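Local coordinates for pullulanase (Klebsiella oxytoca, PDB 2YOC), which hydrolyses alpha-1,6-glucosidic linkages of pullulan and branched dextrins as a secreted, calcium-binding glycosyl hydrolase, at residues B[63-68]-B[113-118]; B[344-349]-B[376-381]; B[353-358]-B[599-604]; B[370-375]-B[566-571]. All blocks are in the same frame, centred on the assembly; numbering follows the deposited sequence.

Contact 1 of 4, residues B[63-68]-B[113-118]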
# COMPACT_ATOMS: atom_id res chain seq x y z
N LYS B 63 40.21 -20.96 -30.63
CA LYS B 63 40.27 -22.19 -29.82
C LYS B 63 41.53 -22.23 -28.96
O LYS B 63 42.63 -22.00 -29.46
CB LYS B 63 40.16 -23.44 -30.72
CG LYS B 63 38.74 -23.99 -30.89
CD LYS B 63 37.80 -23.07 -31.66
CE LYS B 63 36.45 -23.68 -31.85
NZ LYS B 63 35.63 -22.87 -32.78
N ASN B 64 41.34 -22.51 -27.65
CA ASN B 64 42.42 -22.57 -26.65
C ASN B 64 42.06 -23.43 -25.44
O ASN B 64 40.89 -23.52 -25.07
CB ASN B 64 42.82 -21.16 -26.19
CG ASN B 64 41.69 -20.35 -25.60
OD1 ASN B 64 40.67 -20.08 -26.25
ND2 ASN B 64 41.86 -19.90 -24.37
N LEU B 65 43.07 -24.01 -24.79
CA LEU B 65 42.82 -24.81 -23.60
C LEU B 65 43.30 -24.10 -22.36
O LEU B 65 44.48 -23.74 -22.29
CB LEU B 65 43.53 -26.18 -23.65
CG LEU B 65 43.51 -26.99 -24.92
CD1 LEU B 65 44.27 -28.25 -24.71
CD2 LEU B 65 42.09 -27.30 -25.38
N TYR B 66 42.41 -23.95 -21.36
CA TYR B 66 42.86 -23.42 -20.07
C TYR B 66 43.37 -24.64 -19.30
O TYR B 66 42.57 -25.48 -18.87
CB TYR B 66 41.78 -22.63 -19.30
CG TYR B 66 42.27 -22.11 -17.96
CD1 TYR B 66 43.11 -21.00 -17.88
CD2 TYR B 66 41.92 -22.75 -16.77
CE1 TYR B 66 43.59 -20.54 -16.65
CE2 TYR B 66 42.39 -22.29 -15.54
CZ TYR B 66 43.22 -21.19 -15.48
OH TYR B 66 43.67 -20.73 -14.27
N LEU B 67 44.70 -24.77 -19.23
CA LEU B 67 45.39 -25.88 -18.57
C LEU B 67 45.96 -25.40 -17.23
O LEU B 67 46.42 -24.25 -17.13
CB LEU B 67 46.44 -26.47 -19.51
CG LEU B 67 45.88 -27.13 -20.78
CD1 LEU B 67 46.78 -26.88 -21.97
CD2 LEU B 67 45.66 -28.61 -20.59
N TRP B 68 45.84 -26.24 -16.17
CA TRP B 68 46.22 -25.88 -14.80
C TRP B 68 46.46 -27.07 -13.88
O TRP B 68 45.74 -28.06 -13.94
CB TRP B 68 45.13 -24.97 -14.18
CG TRP B 68 43.74 -25.55 -14.25
CD1 TRP B 68 42.96 -25.72 -15.37
CD2 TRP B 68 42.98 -26.04 -13.16
NE1 TRP B 68 41.77 -26.30 -15.03
CE2 TRP B 68 41.74 -26.50 -13.68
CE3 TRP B 68 43.21 -26.13 -11.78
CZ2 TRP B 68 40.76 -27.06 -12.87
CZ3 TRP B 68 42.23 -26.68 -10.98
CH2 TRP B 68 41.02 -27.14 -11.52
N VAL B 113 41.88 -30.15 -18.12
CA VAL B 113 41.67 -29.47 -19.40
C VAL B 113 40.30 -28.78 -19.45
O VAL B 113 39.27 -29.40 -19.16
CB VAL B 113 41.85 -30.41 -20.63
CG1 VAL B 113 42.08 -29.61 -21.91
CG2 VAL B 113 42.97 -31.42 -20.41
N ILE B 114 40.29 -27.50 -19.82
CA ILE B 114 39.07 -26.75 -20.05
C ILE B 114 39.19 -26.31 -21.49
O ILE B 114 40.06 -25.51 -21.84
CB ILE B 114 38.80 -25.57 -19.07
CG1 ILE B 114 38.57 -26.09 -17.63
CG2 ILE B 114 37.59 -24.75 -19.55
CD1 ILE B 114 38.85 -25.09 -16.53
N VAL B 115 38.37 -26.92 -22.34
CA VAL B 115 38.35 -26.64 -23.77
C VAL B 115 37.53 -25.36 -24.01
O VAL B 115 36.39 -25.27 -23.55
CB VAL B 115 37.84 -27.90 -24.53
CG1 VAL B 115 37.59 -27.60 -26.00
CG2 VAL B 115 38.82 -29.06 -24.36
N ARG B 116 38.14 -24.36 -24.68
CA ARG B 116 37.50 -23.06 -24.91
C ARG B 116 37.63 -22.50 -26.34
O ARG B 116 38.50 -22.91 -27.11
CB ARG B 116 38.08 -22.01 -23.94
CG ARG B 116 37.94 -22.29 -22.46
CD ARG B 116 38.41 -21.08 -21.66
NE ARG B 116 39.87 -20.95 -21.61
CZ ARG B 116 40.52 -19.81 -21.40
NH1 ARG B 116 39.85 -18.68 -21.25
NH2 ARG B 116 41.84 -19.80 -21.36
N ASP B 117 36.76 -21.53 -26.66
CA ASP B 117 36.71 -20.71 -27.89
C ASP B 117 36.65 -19.28 -27.33
O ASP B 117 35.58 -18.72 -27.07
CB ASP B 117 35.46 -21.06 -28.75
CG ASP B 117 35.41 -20.45 -30.15
OD1 ASP B 117 35.96 -19.34 -30.34
OD2 ASP B 117 34.75 -21.04 -31.03
N GLY B 118 37.83 -18.76 -27.06
CA GLY B 118 38.00 -17.47 -26.40
C GLY B 118 38.03 -17.72 -24.91
O GLY B 118 38.68 -18.67 -24.45

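Contact 2 of 4, residues B[344-349]-B[376-381]. With SO4 (sulfate ion), chain O.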
# COMPACT_ATOMS: atom_id res chain seq x y z
N PHE B 344 11.69 -65.96 1.42
CA PHE B 344 12.39 -64.81 0.90
C PHE B 344 12.28 -64.84 -0.61
O PHE B 344 12.15 -65.91 -1.20
CB PHE B 344 13.84 -64.77 1.38
CG PHE B 344 13.95 -64.45 2.86
CD1 PHE B 344 13.75 -63.16 3.33
CD2 PHE B 344 14.29 -65.44 3.77
CE1 PHE B 344 13.87 -62.87 4.68
CE2 PHE B 344 14.44 -65.15 5.12
CZ PHE B 344 14.21 -63.87 5.57
N TYR B 345 12.29 -63.67 -1.24
CA TYR B 345 12.15 -63.59 -2.68
C TYR B 345 12.66 -62.30 -3.23
O TYR B 345 12.78 -61.28 -2.52
CB TYR B 345 10.66 -63.80 -3.11
CG TYR B 345 9.76 -62.62 -2.82
CD1 TYR B 345 9.30 -62.38 -1.53
CD2 TYR B 345 9.33 -61.77 -3.84
CE1 TYR B 345 8.46 -61.30 -1.26
CE2 TYR B 345 8.51 -60.67 -3.58
CZ TYR B 345 8.09 -60.43 -2.29
OH TYR B 345 7.30 -59.34 -2.01
N ARG B 346 12.89 -62.32 -4.55
CA ARG B 346 13.25 -61.19 -5.37
C ARG B 346 12.70 -61.50 -6.75
O ARG B 346 12.45 -62.67 -7.06
CB ARG B 346 14.78 -61.05 -5.45
CG ARG B 346 15.42 -60.60 -4.15
CD ARG B 346 16.81 -60.08 -4.38
NE ARG B 346 17.71 -61.13 -4.85
CZ ARG B 346 18.90 -61.37 -4.33
NH1 ARG B 346 19.33 -60.66 -3.30
NH2 ARG B 346 19.67 -62.32 -4.84
N TYR B 347 12.49 -60.48 -7.57
CA TYR B 347 12.03 -60.65 -8.95
C TYR B 347 13.23 -60.58 -9.82
O TYR B 347 14.00 -59.64 -9.70
CB TYR B 347 11.05 -59.52 -9.36
CG TYR B 347 9.77 -59.52 -8.57
CD1 TYR B 347 8.92 -60.62 -8.57
CD2 TYR B 347 9.42 -58.43 -7.77
CE1 TYR B 347 7.76 -60.64 -7.80
CE2 TYR B 347 8.26 -58.43 -7.01
CZ TYR B 347 7.42 -59.54 -7.05
OH TYR B 347 6.26 -59.57 -6.32
N ALA B 348 13.42 -61.59 -10.68
CA ALA B 348 14.53 -61.61 -11.63
C ALA B 348 14.02 -60.94 -12.91
O ALA B 348 13.15 -61.49 -13.61
CB ALA B 348 14.97 -63.02 -11.90
N MSE B 349 14.51 -59.71 -13.16
CA MSE B 349 14.12 -58.89 -14.29
C MSE B 349 14.97 -59.13 -15.53
O MSE B 349 16.15 -59.47 -15.44
CB MSE B 349 14.28 -57.41 -13.93
CG MSE B 349 13.61 -57.00 -12.63
SE MSE B 349 11.68 -57.09 -12.69
CE MSE B 349 11.35 -55.93 -14.31
N SER B 376 17.76 -55.13 3.83
CA SER B 376 16.75 -55.13 2.77
C SER B 376 17.21 -55.82 1.48
O SER B 376 16.75 -55.48 0.39
CB SER B 376 16.27 -53.70 2.53
OG SER B 376 16.18 -52.99 3.75
N GLU B 377 18.08 -56.83 1.62
CA GLU B 377 18.64 -57.57 0.48
C GLU B 377 17.60 -58.42 -0.23
O GLU B 377 17.69 -58.59 -1.46
CB GLU B 377 19.82 -58.45 0.89
CG GLU B 377 21.02 -57.68 1.42
CD GLU B 377 22.14 -58.56 1.94
OE1 GLU B 377 21.90 -59.78 2.14
OE2 GLU B 377 23.25 -58.03 2.16
N TYR B 378 16.65 -59.00 0.54
CA TYR B 378 15.58 -59.85 0.02
C TYR B 378 14.24 -59.44 0.61
O TYR B 378 14.16 -59.13 1.81
CB TYR B 378 15.81 -61.34 0.36
CG TYR B 378 17.12 -61.93 -0.12
CD1 TYR B 378 18.29 -61.75 0.62
CD2 TYR B 378 17.17 -62.75 -1.24
CE1 TYR B 378 19.50 -62.31 0.21
CE2 TYR B 378 18.36 -63.36 -1.63
CZ TYR B 378 19.53 -63.13 -0.91
OH TYR B 378 20.72 -63.71 -1.32
N SER B 379 13.18 -59.49 -0.21
CA SER B 379 11.82 -59.23 0.27
C SER B 379 11.35 -60.55 0.95
O SER B 379 11.86 -61.63 0.64
CB SER B 379 10.90 -58.90 -0.90
OG SER B 379 11.35 -57.82 -1.69
N GLN B 380 10.43 -60.45 1.91
CA GLN B 380 9.87 -61.61 2.58
C GLN B 380 8.35 -61.68 2.37
O GLN B 380 7.69 -60.64 2.44
CB GLN B 380 10.17 -61.54 4.08
CG GLN B 380 10.14 -62.91 4.75
CD GLN B 380 10.26 -62.84 6.24
OE1 GLN B 380 10.27 -61.76 6.86
NE2 GLN B 380 10.31 -64.00 6.87
N VAL B 381 7.81 -62.88 2.14
CA VAL B 381 6.36 -63.09 2.03
C VAL B 381 5.83 -62.97 3.46
O VAL B 381 6.32 -63.66 4.35
CB VAL B 381 5.97 -64.46 1.40
CG1 VAL B 381 4.47 -64.72 1.54
CG2 VAL B 381 6.40 -64.55 -0.06
S SO4 O . 10.46 -64.98 10.87
O1 SO4 O . 11.36 -64.36 9.88
O2 SO4 O . 9.06 -64.80 10.43
O3 SO4 O . 10.61 -64.30 12.19
O4 SO4 O . 10.76 -66.42 11.01

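Contact 3 of 4, residues B[353-358]-B[599-604]. With SO4 (sulfate ion), chain P.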
# COMPACT_ATOMS: atom_id res chain seq x y z
N HIS B 353 17.02 -50.75 -19.92
CA HIS B 353 17.16 -49.53 -19.11
C HIS B 353 17.72 -48.44 -20.01
O HIS B 353 18.84 -48.58 -20.48
CB HIS B 353 18.09 -49.74 -17.90
CG HIS B 353 17.82 -48.76 -16.81
ND1 HIS B 353 17.81 -47.39 -17.06
CD2 HIS B 353 17.47 -48.97 -15.53
CE1 HIS B 353 17.48 -46.82 -15.91
NE2 HIS B 353 17.27 -47.73 -14.95
N PRO B 354 16.99 -47.33 -20.23
CA PRO B 354 17.50 -46.28 -21.12
C PRO B 354 18.77 -45.56 -20.65
O PRO B 354 19.48 -45.01 -21.50
CB PRO B 354 16.31 -45.33 -21.28
CG PRO B 354 15.11 -46.13 -20.85
CD PRO B 354 15.63 -46.99 -19.76
N GLN B 355 19.08 -45.60 -19.34
CA GLN B 355 20.30 -45.00 -18.80
C GLN B 355 21.56 -45.72 -19.32
O GLN B 355 22.54 -45.06 -19.65
CB GLN B 355 20.30 -44.99 -17.27
CG GLN B 355 21.30 -44.01 -16.69
CD GLN B 355 21.31 -44.05 -15.19
OE1 GLN B 355 20.26 -43.91 -14.54
NE2 GLN B 355 22.49 -44.20 -14.61
N SER B 356 21.52 -47.07 -19.36
CA SER B 356 22.61 -47.93 -19.81
C SER B 356 22.44 -48.34 -21.29
O SER B 356 23.36 -48.91 -21.91
CB SER B 356 22.68 -49.16 -18.93
OG SER B 356 21.47 -49.90 -18.99
N ARG B 357 21.26 -48.07 -21.86
CA ARG B 357 20.89 -48.43 -23.22
C ARG B 357 20.95 -49.94 -23.46
O ARG B 357 20.92 -50.39 -24.61
CB ARG B 357 21.66 -47.65 -24.27
CG ARG B 357 21.04 -46.31 -24.49
CD ARG B 357 21.74 -45.58 -25.59
NE ARG B 357 21.30 -46.04 -26.91
CZ ARG B 357 21.89 -45.71 -28.05
NH1 ARG B 357 22.96 -44.91 -28.04
NH2 ARG B 357 21.42 -46.16 -29.21
N LYS B 358 20.96 -50.73 -22.37
CA LYS B 358 20.99 -52.18 -22.49
C LYS B 358 19.82 -52.94 -21.83
O LYS B 358 19.02 -52.36 -21.09
CB LYS B 358 22.37 -52.75 -22.16
CG LYS B 358 22.96 -52.34 -20.84
CD LYS B 358 24.35 -52.93 -20.71
CE LYS B 358 24.59 -53.61 -19.39
NZ LYS B 358 25.25 -54.93 -19.55
N ALA B 599 18.48 -44.30 -8.20
CA ALA B 599 17.91 -44.72 -9.48
C ALA B 599 19.04 -45.35 -10.31
O ALA B 599 20.14 -45.54 -9.79
CB ALA B 599 17.30 -43.52 -10.19
N GLY B 600 18.76 -45.70 -11.56
CA GLY B 600 19.76 -46.31 -12.43
C GLY B 600 19.83 -47.82 -12.30
O GLY B 600 19.33 -48.38 -11.32
N PRO B 601 20.43 -48.51 -13.28
CA PRO B 601 20.45 -49.98 -13.22
C PRO B 601 21.53 -50.59 -12.33
O PRO B 601 21.64 -51.82 -12.25
CB PRO B 601 20.60 -50.39 -14.68
CG PRO B 601 21.33 -49.29 -15.30
CD PRO B 601 21.05 -48.02 -14.52
N THR B 602 22.33 -49.74 -11.64
CA THR B 602 23.42 -50.29 -10.83
C THR B 602 23.32 -50.11 -9.34
O THR B 602 23.66 -51.05 -8.61
CB THR B 602 24.79 -49.98 -11.41
OG1 THR B 602 24.96 -48.57 -11.51
CG2 THR B 602 24.99 -50.63 -12.77
N ASP B 603 22.86 -48.92 -8.89
CA ASP B 603 22.78 -48.69 -7.44
C ASP B 603 22.02 -49.77 -6.71
O ASP B 603 20.92 -50.17 -7.11
CB ASP B 603 22.13 -47.35 -7.06
CG ASP B 603 23.03 -46.16 -6.94
OD1 ASP B 603 23.34 -45.56 -7.99
OD2 ASP B 603 23.35 -45.76 -5.78
N ARG B 604 22.63 -50.22 -5.61
CA ARG B 604 22.11 -51.21 -4.69
C ARG B 604 20.68 -50.81 -4.21
O ARG B 604 19.78 -51.65 -4.17
CB ARG B 604 23.08 -51.23 -3.50
CG ARG B 604 22.62 -52.05 -2.33
CD ARG B 604 23.64 -51.95 -1.23
NE ARG B 604 23.46 -50.72 -0.45
CZ ARG B 604 22.73 -50.63 0.65
NH1 ARG B 604 22.06 -51.70 1.10
NH2 ARG B 604 22.65 -49.49 1.31
S SO4 P . 25.09 -47.76 -1.71
O1 SO4 P . 25.60 -49.01 -2.29
O2 SO4 P . 23.74 -47.46 -2.26
O3 SO4 P . 25.98 -46.67 -2.10
O4 SO4 P . 25.05 -47.87 -0.24

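Contact 4 of 4, residues B[370-375]-B[566-571]. With SO4 (sulfate ion), chain O.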
# COMPACT_ATOMS: atom_id res chain seq x y z
N HIS B 370 6.52 -55.95 2.24
CA HIS B 370 5.95 -55.57 3.54
C HIS B 370 6.79 -56.07 4.70
O HIS B 370 6.57 -55.64 5.83
CB HIS B 370 4.46 -55.98 3.67
CG HIS B 370 3.55 -55.24 2.74
ND1 HIS B 370 3.73 -53.90 2.45
CD2 HIS B 370 2.46 -55.69 2.07
CE1 HIS B 370 2.77 -53.59 1.59
NE2 HIS B 370 1.97 -54.63 1.34
N SER B 371 7.76 -56.96 4.41
CA SER B 371 8.75 -57.53 5.32
C SER B 371 10.03 -57.78 4.50
O SER B 371 9.93 -58.06 3.30
CB SER B 371 8.25 -58.85 5.92
OG SER B 371 9.12 -59.39 6.90
N LEU B 372 11.23 -57.66 5.12
CA LEU B 372 12.53 -57.86 4.45
C LEU B 372 13.55 -58.66 5.29
O LEU B 372 13.33 -58.87 6.49
CB LEU B 372 13.18 -56.50 4.12
CG LEU B 372 12.37 -55.43 3.38
CD1 LEU B 372 12.75 -54.06 3.89
CD2 LEU B 372 12.62 -55.50 1.87
N SER B 373 14.69 -59.06 4.67
CA SER B 373 15.84 -59.71 5.33
C SER B 373 16.74 -58.56 5.86
O SER B 373 16.41 -57.39 5.66
CB SER B 373 16.62 -60.54 4.32
OG SER B 373 17.22 -59.69 3.35
N THR B 374 17.89 -58.88 6.51
CA THR B 374 18.82 -57.84 7.03
C THR B 374 19.37 -57.01 5.86
O THR B 374 19.75 -57.57 4.82
CB THR B 374 19.93 -58.48 7.88
OG1 THR B 374 19.34 -59.25 8.92
CG2 THR B 374 20.87 -57.45 8.50
N ASN B 375 19.38 -55.67 6.04
CA ASN B 375 19.84 -54.66 5.08
C ASN B 375 19.03 -54.64 3.75
O ASN B 375 19.52 -54.17 2.71
CB ASN B 375 21.37 -54.65 4.91
CG ASN B 375 21.99 -53.26 4.75
OD1 ASN B 375 21.54 -52.27 5.33
ND2 ASN B 375 23.03 -53.17 3.94
N THR B 566 10.55 -60.84 10.14
CA THR B 566 9.35 -60.19 10.67
C THR B 566 9.50 -59.54 12.02
O THR B 566 8.67 -58.69 12.35
CB THR B 566 8.17 -61.15 10.63
OG1 THR B 566 8.37 -62.21 11.58
CG2 THR B 566 7.90 -61.69 9.24
N THR B 567 10.52 -59.92 12.82
CA THR B 567 10.73 -59.33 14.16
C THR B 567 10.42 -57.80 14.22
O THR B 567 9.71 -57.37 15.13
CB THR B 567 12.07 -59.77 14.76
OG1 THR B 567 11.89 -61.07 15.30
CG2 THR B 567 12.57 -58.85 15.85
N ARG B 568 10.89 -57.04 13.23
CA ARG B 568 10.67 -55.61 13.20
C ARG B 568 9.15 -55.19 13.28
O ARG B 568 8.80 -54.27 14.05
CB ARG B 568 11.46 -54.94 12.05
CG ARG B 568 10.98 -55.28 10.64
CD ARG B 568 11.79 -54.58 9.56
NE ARG B 568 13.04 -55.27 9.24
CZ ARG B 568 13.79 -54.98 8.17
NH1 ARG B 568 13.41 -54.03 7.33
NH2 ARG B 568 14.91 -55.65 7.93
N ILE B 569 8.26 -55.92 12.54
CA ILE B 569 6.80 -55.71 12.51
C ILE B 569 6.20 -55.82 13.90
O ILE B 569 5.48 -54.91 14.29
CB ILE B 569 6.10 -56.64 11.51
CG1 ILE B 569 6.66 -56.43 10.10
CG2 ILE B 569 4.55 -56.45 11.54
CD1 ILE B 569 6.60 -57.60 9.29
N LYS B 570 6.48 -56.92 14.65
CA LYS B 570 5.91 -57.01 15.99
C LYS B 570 6.46 -55.93 16.89
O LYS B 570 5.69 -55.29 17.58
CB LYS B 570 6.07 -58.40 16.61
CG LYS B 570 5.04 -58.68 17.73
CD LYS B 570 5.47 -59.88 18.57
CE LYS B 570 4.50 -60.30 19.65
NZ LYS B 570 4.70 -61.74 20.01
N GLU B 571 7.77 -55.66 16.83
CA GLU B 571 8.43 -54.64 17.65
C GLU B 571 7.88 -53.23 17.43
O GLU B 571 7.59 -52.54 18.41
CB GLU B 571 9.94 -54.68 17.45
CG GLU B 571 10.57 -55.98 17.93
CD GLU B 571 12.06 -55.96 18.21
OE1 GLU B 571 12.72 -54.91 18.05
OE2 GLU B 571 12.54 -57.02 18.67
S SO4 O . 10.46 -64.98 10.87
O1 SO4 O . 11.36 -64.36 9.88
O2 SO4 O . 9.06 -64.80 10.43
O3 SO4 O . 10.61 -64.30 12.19
O4 SO4 O . 10.76 -66.42 11.01

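Contact 1 of 4, residues B[63-68]-B[113-118]
The Y66 ring has the CD1 methyl of I114 at its edge, near the ring plane, 3.9 Å from Y66 CD2, while the guanidinium of R116 stands almost perpendicular to it, the planes 89° apart. W83 meets the Y66 ring edge-to-face, and Y66 of the second subunit packs against Y66. R116 NE passes 3.4 Å from Y66 CB. These groups stand on an antiparallel ladder joining strands 63-68 and 110-117 of the pullulanase-associated domain; N64 and R116 form a hydrogen-bonded pair, with N64 N to R116 O at 2.9 Å, as do Y66 and I114. The face of L65, L67, V113 and V115 is apolar here: L65 CD1 meets V113 CG1 at 3.8 Å, and W100 and I102 of strand 99-103 pack on it. On the same face K63 bends at chi2 (67°), bringing NZ to D117 OD2 at 2.7 Å in a salt bridge, NZ coming from above the carboxylate plane. The buried guanidinium of R116 is probably stabilised by W83, through an NH1 hydrogen bond to its O and a cation-pi contact with its ring, with a weak bond from NH2 to D85 O, whereas the K63-D117 pair closes the partly exposed end.

Contact 2 of 4, residues B[344-349]-B[376-381]
The beta-sandwich module of the CBM48 family, which precedes the catalytic barrel, is extended here by a short antiparallel pairing between strand 344-353 and strand 379-380. Y345 and S379 form the hydrogen-bonded pair: Y345 N reaches S379 O at 2.8 Å, and S379 N returns a bond to Y345 O. Next to them F344 and Q380 are a non-hydrogen-bonded pair, where Q380 CG makes an off-centre CH-pi contact with the F344 ring. Q380 NE2 donates to O1 of a sulfate ion, probably from the crystallisation liquor, at 3.2 Å, while its OE1 bonds to S371 OG. S379 CB lies over a face of the Y345 ring, 3.7 Å from its centroid. With chi1 at 74°, Y345 CG stands between its backbone N and carbonyl carbon, which turns the ring back across the partner strand. Beyond the ladder the guanidinium of R346 lies flat on the Y378 ring, centres 4.0 Å apart and planes at 14°. The same R346 NH1 gives a hydrogen bond to E377 O at 3.2 Å, the oxygen near the guanidinium plane. R346 NE makes a salt bridge to E363, while Y345 OH bonds to D366 OD2 and S379 OG to D366 N. The guanidinium is therefore fixed in rotation by an acid, a carbonyl and a ring face together, and the pi cloud of Y378 probably offsets some of its positive charge electrostatically.

Contact 3 of 4, residues B[353-358]-B[599-604]
The turn of the beta-hairpin formed by strands 344-353 and 358-364 of the CBM48-family beta-sandwich meets a loop of the catalytic (beta/alpha)8-barrel that follows strand 595-596. The contact is made by the proline ring of P601 set against the imidazole of H353. P601 CD stands over the middle of that ring in a CH-pi contact, 3.8 Å from the centroid and only 9° off the normal, and P601 CB lies 3.5 Å from H353 CD2. H353 CG is anti to the backbone N (chi1 -157°), which carries the ring out toward the barrel loop. Its rotation is steadied within the turn, where Q355 N donates to H353 ND1 at 3.2 Å with the donor near the ring plane. Elsewhere on the ring's rim, H353 NE2 has a weak hydrogen bond to D609, whose carboxylate also receives G600 N, so one acid bridges, weakly on the imidazole side, the ring and the barrel loop. S356 adds its OG, 3.7 Å from P601 CG, and that hydroxyl is hydrogen-bonded to E360. Further along the barrel loop, R604 holds a sulfate ion, probably from the crystallisation liquor, with NH2 donating to O4 and NE making weaker bonds to O1 and O4. No hydrogen bond joins the two segments directly. Q355, extended beyond CG, crosses the proline and brings its OE1 to 3.2 Å from G600 CA.

Contact 4 of 4, residues B[370-375]-B[566-571]
I569 and T566 pack on S371 where the short strand 371-372, at the border of the CBM48-family beta-sandwich, meets the start of helix 567-582 of the catalytic (beta/alpha)8-barrel. The methyl CD1 of I569 lies 4.0 Å from S371 CB and 3.9 Å from S371 OG. T566 brings its CG2 to 3.5 Å from the same S371 OG, a hydroxyl whose hydrogen bond goes to Q380 OE1. L372 and R568 pass at a slant, with L372 CD1 3.5 Å from R568 NH1.

Polar contacts centre on R568. Its CG stands between the backbone N and carbonyl carbon (chi1 69°) and the chain bends at chi3 (82°), carrying the guanidinium to the strand, where L372 O lies over one of its faces. Its clear hydrogen bonds run from NH1 to P555 O and from NH2 to P563 O, and a long, weak ion pair links NH2 to the calcium ligand E475. The carbonyls satisfy N-H groups of R568, whose side chain lies about 5 Å from a bound calcium ion. S373 O is 3.2 Å from R568 NH2.

A sulfate ion, probably from the crystallisation liquor, accepts a hydrogen bond from T566 OG1, whose distance to O2 is 2.9 Å.

Along the chain contact 1 closes first, in the pullulanase-associated domain, with its centre 33 Å from that of contact 3, 50 Å from contact 2 and 55 Å from contact 4. Contact 2 crosses both contact 3 (centres 19 Å apart) and contact 4, while contact 4 is nested in the loop closed by contact 3. Contacts 2 and 4, centres 13 Å apart, share the edge of one antiparallel sheet, where strands 371-372 and 379-380 are neighbours, and both touch one sulfate. Contact 2 extends the CBM48-family sandwich, while contacts 3 and 4, 28 Å apart, dock it on the catalytic barrel at two places. The N-terminal module of contact 1 stands apart from that junction.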